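Local coordinates for RabGDI protein (Plasmodium falciparum 3D7, PDB 3P1W) that probably acts as a Rab GDP-dissociation inhibitor, keeping Rab GTPases in their GDP-bound state during membrane traffic, at residues I249-L252 against Y253-G257; N364-S367 against F368-V372. All coordinates share one frame; numbering follows the deposited sequence.

Contact 1 and contact 2 are two chain turns at the ends of strands 248-251 and 361-367, which belong to the same mixed sheet; their centres lie about 9 Å apart, on one side of the chain's centre. Contact 1 is the more buried, contact 2 only partly so. In 249-257 a type II turn and three glycines shape the chain, and tyrosine, proline and leucine side chains pack around it. In 364-372 polar groups dominate: a serine and a bound water take several of the backbone amides. The two meet directly, Tyr253 N lying 2.6 Å from His370 O in a probable hydrogen bond, while the rings of Tyr250 and His370 pack edge-to-face.

Contact 1 (I249-L252 against Y253-G257); sequences IYPL and YGLGG
Tyr253 lays its ring beside Leu252, the two side chains running in the same direction. Leu252 CG sits over one ring face, 3.6 Å from the centroid and only 10° off the ring normal, a CH-pi contact. Leucine gives this contact a C-H to aim at the ring, and tyrosine offers the broad flat face it needs. The pair forms the two central corners of a type II beta turn from Pro251 to Gly254. Gly254 closes that turn: its N donates to Pro251 O at 2.9 Å. Its backbone angles, with phi at 87°, would press a CB against the preceding carbonyl oxygen, and its CA packs 3.7 Å from Tyr250 OH, so glycine suits the place twice over. Water 1 bridges the turns, donating to Leu252 O and, at 2.6 Å, to Gly254 O. Leu255 then folds its side chain back against Tyr250 and Pro251. With CG beside its own backbone N (chi1 -66°), it brings CG to 3.8 Å from Tyr250 CE1 and CD2 to 3.9 Å from Pro251 CD, crossing the tyrosine at about a right angle. At Gly257 a type I turn begun at Gly254 ends in a weak bond from Gly257 N to Gly254 O. Asp90 OD2 accepts from both Tyr250 OH and Leu255 N, tying the ring's polar end to the turn. The whole bend carries the chain from strand 248-251, which is flanked by strands 96-97 and 117-129, into helix 257-268.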
ATOM      1  N   ILE A 249      -0.549  -4.936  -9.688  1.00 26.24           N
ATOM      2  CA  ILE A 249      -1.753  -4.490 -10.387  1.00 26.79           C
ATOM      3  C   ILE A 249      -2.421  -3.344  -9.662  1.00 25.95           C
ATOM      4  O   ILE A 249      -2.155  -3.081  -8.475  1.00 24.22           O
ATOM      5  CB  ILE A 249      -2.782  -5.636 -10.592  1.00 28.33           C
ATOM      6  CG1 ILE A 249      -3.189  -6.277  -9.255  1.00 28.35           C
ATOM      7  CG2 ILE A 249      -2.196  -6.665 -11.558  1.00 28.93           C
ATOM      8  CD1 ILE A 249      -4.264  -7.397  -9.407  1.00 31.37           C
ATOM      9  N   TYR A 250      -3.316  -2.681 -10.397  1.00 26.03           N
ATOM     10  CA  TYR A 250      -4.054  -1.533  -9.904  1.00 24.89           C
ATOM     11  C   TYR A 250      -5.343  -1.474 -10.720  1.00 26.36           C
ATOM     12  O   TYR A 250      -5.339  -1.812 -11.908  1.00 27.25           O
ATOM     13  CB  TYR A 250      -3.213  -0.281 -10.125  1.00 24.50           C
ATOM     14  CG  TYR A 250      -3.690   1.046  -9.564  1.00 21.74           C
ATOM     15  CD1 TYR A 250      -3.691   1.310  -8.196  1.00 23.61           C
ATOM     16  CD2 TYR A 250      -4.017   2.087 -10.420  1.00 24.70           C
ATOM     17  CE1 TYR A 250      -4.064   2.549  -7.729  1.00 22.45           C
ATOM     18  CE2 TYR A 250      -4.388   3.322  -9.955  1.00 24.71           C
ATOM     19  CZ  TYR A 250      -4.423   3.550  -8.626  1.00 24.08           C
ATOM     20  OH  TYR A 250      -4.794   4.820  -8.212  1.00 28.84           O
ATOM     21  N   PRO A 251      -6.461  -1.135 -10.076  1.00 27.14           N
ATOM     22  CA  PRO A 251      -7.719  -1.187 -10.804  1.00 29.01           C
ATOM     23  C   PRO A 251      -7.888  -0.047 -11.773  1.00 29.66           C
ATOM     24  O   PRO A 251      -7.426   1.051 -11.516  1.00 28.01           O
ATOM     25  CB  PRO A 251      -8.789  -1.073  -9.715  1.00 28.68           C
ATOM     26  CG  PRO A 251      -8.101  -1.124  -8.424  1.00 28.15           C
ATOM     27  CD  PRO A 251      -6.645  -0.841  -8.650  1.00 26.54           C
ATOM     28  N   LEU A 252      -8.588  -0.313 -12.869  1.00 31.84           N
ATOM     29  CA  LEU A 252      -9.029   0.740 -13.746  1.00 33.05           C
ATOM     30  C   LEU A 252      -9.852   1.737 -12.923  1.00 33.15           C
ATOM     31  O   LEU A 252     -10.762   1.351 -12.177  1.00 34.06           O
ATOM     32  CB  LEU A 252      -9.848   0.153 -14.908  1.00 35.04           C
ATOM     33  CG  LEU A 252     -10.331   1.085 -16.010  1.00 36.87           C
ATOM     34  CD1 LEU A 252      -9.152   1.746 -16.688  1.00 37.91           C
ATOM     35  CD2 LEU A 252     -11.173   0.317 -17.032  1.00 37.88           C
ATOM     36  N   TYR A 253      -9.518   3.021 -13.051  1.00 32.86           N
ATOM     37  CA  TYR A 253     -10.172   4.110 -12.313  1.00 33.25           C
ATOM     38  C   TYR A 253      -9.688   4.226 -10.870  1.00 32.19           C
ATOM     39  O   TYR A 253     -10.161   5.087 -10.123  1.00 31.66           O
ATOM     40  CB  TYR A 253     -11.711   4.005 -12.335  1.00 34.84           C
ATOM     41  CG  TYR A 253     -12.279   3.769 -13.696  1.00 37.75           C
ATOM     42  CD1 TYR A 253     -11.981   4.625 -14.753  1.00 40.33           C
ATOM     43  CD2 TYR A 253     -13.116   2.682 -13.944  1.00 40.93           C
ATOM     44  CE1 TYR A 253     -12.497   4.396 -16.021  1.00 41.10           C
ATOM     45  CE2 TYR A 253     -13.640   2.451 -15.207  1.00 42.57           C
ATOM     46  CZ  TYR A 253     -13.326   3.309 -16.236  1.00 44.64           C
ATOM     47  OH  TYR A 253     -13.840   3.091 -17.494  1.00 46.30           O
ATOM     48  N   GLY A 254      -8.750   3.365 -10.480  1.00 32.29           N
ATOM     49  CA  GLY A 254      -8.105   3.465  -9.181  1.00 31.83           C
ATOM     50  C   GLY A 254      -8.816   2.767  -8.042  1.00 32.85           C
ATOM     51  O   GLY A 254      -9.820   2.059  -8.241  1.00 34.13           O
ATOM     52  N   LEU A 255      -8.290   2.974  -6.842  1.00 31.69           N
ATOM     53  CA  LEU A 255      -8.747   2.244  -5.666  1.00 32.66           C
ATOM     54  C   LEU A 255     -10.160   2.659  -5.173  1.00 33.93           C
ATOM     55  O   LEU A 255     -10.614   2.151  -4.157  1.00 33.62           O
ATOM     56  CB  LEU A 255      -7.732   2.365  -4.526  1.00 30.98           C
ATOM     57  CG  LEU A 255      -6.359   1.710  -4.762  1.00 31.51           C
ATOM     58  CD1 LEU A 255      -5.402   2.065  -3.629  1.00 28.95           C
ATOM     59  CD2 LEU A 255      -6.465   0.181  -4.940  1.00 29.46           C
ATOM     60  N   GLY A 256     -10.846   3.541  -5.914  1.00 35.63           N
ATOM     61  CA  GLY A 256     -12.200   4.002  -5.570  1.00 35.76           C
ATOM     62  C   GLY A 256     -13.266   3.016  -5.978  1.00 37.54           C
ATOM     63  O   GLY A 256     -14.393   3.052  -5.481  1.00 38.81           O
ATOM     64  N   GLY A 257     -12.930   2.117  -6.891  1.00 37.81           N
ATOM     65  CA  GLY A 257     -13.809   1.012  -7.178  1.00 39.07           C
ATOM     66  C   GLY A 257     -13.930   0.090  -5.990  1.00 38.28           C
ATOM     67  O   GLY A 257     -14.855  -0.715  -5.937  1.00 39.84           O
TER
HETATM   68  O   HOH W   1     -11.956   1.543  -9.569  1.00 38.39           O

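Contact 2 (N364-S367 against F368-V372); sequences NLVS and FQHGV
Val366 and Val372 each place CG2 between the backbone N and the carbonyl carbon, and in this way the two methyls meet, 3.6 Å apart, with the side chains crossing at about a right angle. Ser367 puts OG in the same position on its own CB (chi1 65°), which turns the hydroxyl toward the backbone that follows. At the end of strand 361-367 the chain closes in a Schellman motif, one helical turn ended by a left-handed glycine: Phe368 and Gln369 have helical backbone angles, and Gly371, with positive phi, reverses the chain. Glycine accepts that conformation easily, and its N donates to Phe368 O at 2.9 Å. Ser367 serves the bend with both its oxygens. Its OG accepts a weak bond from Gln369 N (3.4 Å, 155° at the hydrogen), an ST turn for which a short hydroxyl side chain is well suited, while the same OG is hydrogen-bonded to Asn344 O. Its carbonyl O receives two weak bonds, a bent one from His370 N and a straighter one from Val372 N at 3.3 Å and 168°, so one carbonyl takes the amides three and five residues on. Val372 CG2 also packs against this oxygen, at 3.2 Å. Gln369 OE1 bonds to Ser345 OG and NE2 to Val119 O, while His370 NE2 bonds to Leu118 O. Both side chains thereby fasten the turn to strand 117-129. Inside the bend, water 2 accepts from Ser367 N at 2.9 Å and, more weakly, from His370 N; it lies in the plane of the imidazole at its edge, 2.6 Å from His370 ND1.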
ATOM      1  N   ASN A 364       4.782   6.357  -6.960  1.00 17.04           N
ATOM      2  CA  ASN A 364       3.898   5.663  -7.905  1.00 18.82           C
ATOM      3  C   ASN A 364       3.519   6.579  -9.042  1.00 19.77           C
ATOM      4  O   ASN A 364       3.384   7.771  -8.846  1.00 19.86           O
ATOM      5  CB  ASN A 364       2.665   5.151  -7.206  1.00 18.79           C
ATOM      6  CG  ASN A 364       2.937   3.869  -6.472  1.00 21.12           C
ATOM      7  OD1 ASN A 364       3.987   3.231  -6.684  1.00 22.06           O
ATOM      8  ND2 ASN A 364       2.021   3.472  -5.605  1.00 20.31           N
ATOM      9  N   LEU A 365       3.369   6.013 -10.234  1.00 19.03           N
ATOM     10  CA  LEU A 365       3.023   6.782 -11.407  1.00 19.55           C
ATOM     11  C   LEU A 365       1.834   6.070 -12.053  1.00 20.13           C
ATOM     12  O   LEU A 365       1.900   4.849 -12.274  1.00 19.00           O
ATOM     13  CB  LEU A 365       4.227   6.847 -12.369  1.00 20.95           C
ATOM     14  CG  LEU A 365       4.156   7.548 -13.716  1.00 22.47           C
ATOM     15  CD1 LEU A 365       3.315   6.798 -14.745  1.00 21.70           C
ATOM     16  CD2 LEU A 365       3.698   9.014 -13.605  1.00 23.22           C
ATOM     17  N   VAL A 366       0.773   6.845 -12.328  1.00 20.36           N
ATOM     18  CA  VAL A 366      -0.394   6.382 -13.043  1.00 21.85           C
ATOM     19  C   VAL A 366      -0.891   7.434 -14.019  1.00 23.41           C
ATOM     20  O   VAL A 366      -0.504   8.601 -13.957  1.00 23.67           O
ATOM     21  CB  VAL A 366      -1.498   5.963 -12.067  1.00 21.74           C
ATOM     22  CG1 VAL A 366      -1.128   4.629 -11.370  1.00 22.58           C
ATOM     23  CG2 VAL A 366      -1.724   7.072 -11.051  1.00 21.03           C
ATOM     24  N   SER A 367      -1.724   7.006 -14.963  1.00 24.14           N
ATOM     25  CA  SER A 367      -2.070   7.873 -16.080  1.00 25.53           C
ATOM     26  C   SER A 367      -3.386   7.448 -16.714  1.00 27.67           C
ATOM     27  O   SER A 367      -4.197   6.767 -16.083  1.00 27.71           O
ATOM     28  CB  SER A 367      -0.922   7.837 -17.113  1.00 26.54           C
ATOM     29  OG  SER A 367      -0.789   6.544 -17.680  1.00 26.53           O
ATOM     30  N   PHE A 368      -3.597   7.865 -17.965  1.00 29.19           N
ATOM     31  CA  PHE A 368      -4.756   7.456 -18.737  1.00 31.48           C
ATOM     32  C   PHE A 368      -4.876   5.931 -18.855  1.00 31.71           C
ATOM     33  O   PHE A 368      -5.991   5.410 -18.945  1.00 32.53           O
ATOM     34  CB  PHE A 368      -4.688   8.080 -20.120  1.00 33.31           C
ATOM     35  CG  PHE A 368      -5.827   7.686 -21.020  1.00 36.79           C
ATOM     36  CD1 PHE A 368      -7.110   8.184 -20.795  1.00 39.14           C
ATOM     37  CD2 PHE A 368      -5.619   6.818 -22.089  1.00 40.26           C
ATOM     38  CE1 PHE A 368      -8.165   7.825 -21.632  1.00 42.54           C
ATOM     39  CE2 PHE A 368      -6.672   6.450 -22.922  1.00 41.98           C
ATOM     40  CZ  PHE A 368      -7.940   6.953 -22.697  1.00 42.56           C
ATOM     41  N   GLN A 369      -3.750   5.218 -18.838  1.00 31.28           N
ATOM     42  CA  GLN A 369      -3.782   3.742 -18.871  1.00 32.22           C
ATOM     43  C   GLN A 369      -4.745   3.163 -17.835  1.00 31.14           C
ATOM     44  O   GLN A 369      -5.545   2.276 -18.154  1.00 31.56           O
ATOM     45  CB  GLN A 369      -2.371   3.154 -18.678  1.00 32.11           C
ATOM     46  CG  GLN A 369      -2.322   1.620 -18.629  1.00 32.60           C
ATOM     47  CD  GLN A 369      -1.220   1.058 -17.738  1.00 33.74           C
ATOM     48  OE1 GLN A 369      -0.339   1.779 -17.272  1.00 29.20           O
ATOM     49  NE2 GLN A 369      -1.287  -0.257 -17.482  1.00 36.18           N
ATOM     50  N   HIS A 370      -4.669   3.655 -16.598  1.00 29.46           N
ATOM     51  CA  HIS A 370      -5.560   3.196 -15.517  1.00 28.76           C
ATOM     52  C   HIS A 370      -6.813   4.071 -15.316  1.00 29.41           C
ATOM     53  O   HIS A 370      -7.475   3.981 -14.289  1.00 29.41           O
ATOM     54  CB  HIS A 370      -4.786   3.092 -14.189  1.00 26.44           C
ATOM     55  CG  HIS A 370      -3.906   1.888 -14.095  1.00 25.54           C
ATOM     56  ND1 HIS A 370      -2.597   1.880 -14.534  1.00 26.71           N
ATOM     57  CD2 HIS A 370      -4.156   0.638 -13.636  1.00 24.73           C
ATOM     58  CE1 HIS A 370      -2.082   0.678 -14.340  1.00 25.51           C
ATOM     59  NE2 HIS A 370      -3.008  -0.098 -13.806  1.00 23.48           N
ATOM     60  N   GLY A 371      -7.130   4.921 -16.286  1.00 30.95           N
ATOM     61  CA  GLY A 371      -8.324   5.760 -16.218  1.00 31.71           C
ATOM     62  C   GLY A 371      -8.345   6.775 -15.094  1.00 31.05           C
ATOM     63  O   GLY A 371      -9.422   7.104 -14.565  1.00 31.36           O
ATOM     64  N   VAL A 372      -7.163   7.265 -14.706  1.00 28.82           N
ATOM     65  CA  VAL A 372      -7.087   8.158 -13.555  1.00 27.91           C
ATOM     66  C   VAL A 372      -6.718   9.609 -13.920  1.00 27.83           C
ATOM     67  O   VAL A 372      -6.919  10.504 -13.100  1.00 25.90           O
ATOM     68  CB  VAL A 372      -6.149   7.583 -12.453  1.00 27.44           C
ATOM     69  CG1 VAL A 372      -6.737   6.300 -11.868  1.00 25.92           C
ATOM     70  CG2 VAL A 372      -4.779   7.346 -12.968  1.00 27.39           C
TER
HETATM   71  O   HOH W   2      -1.824   4.179 -15.439  1.00 28.27           O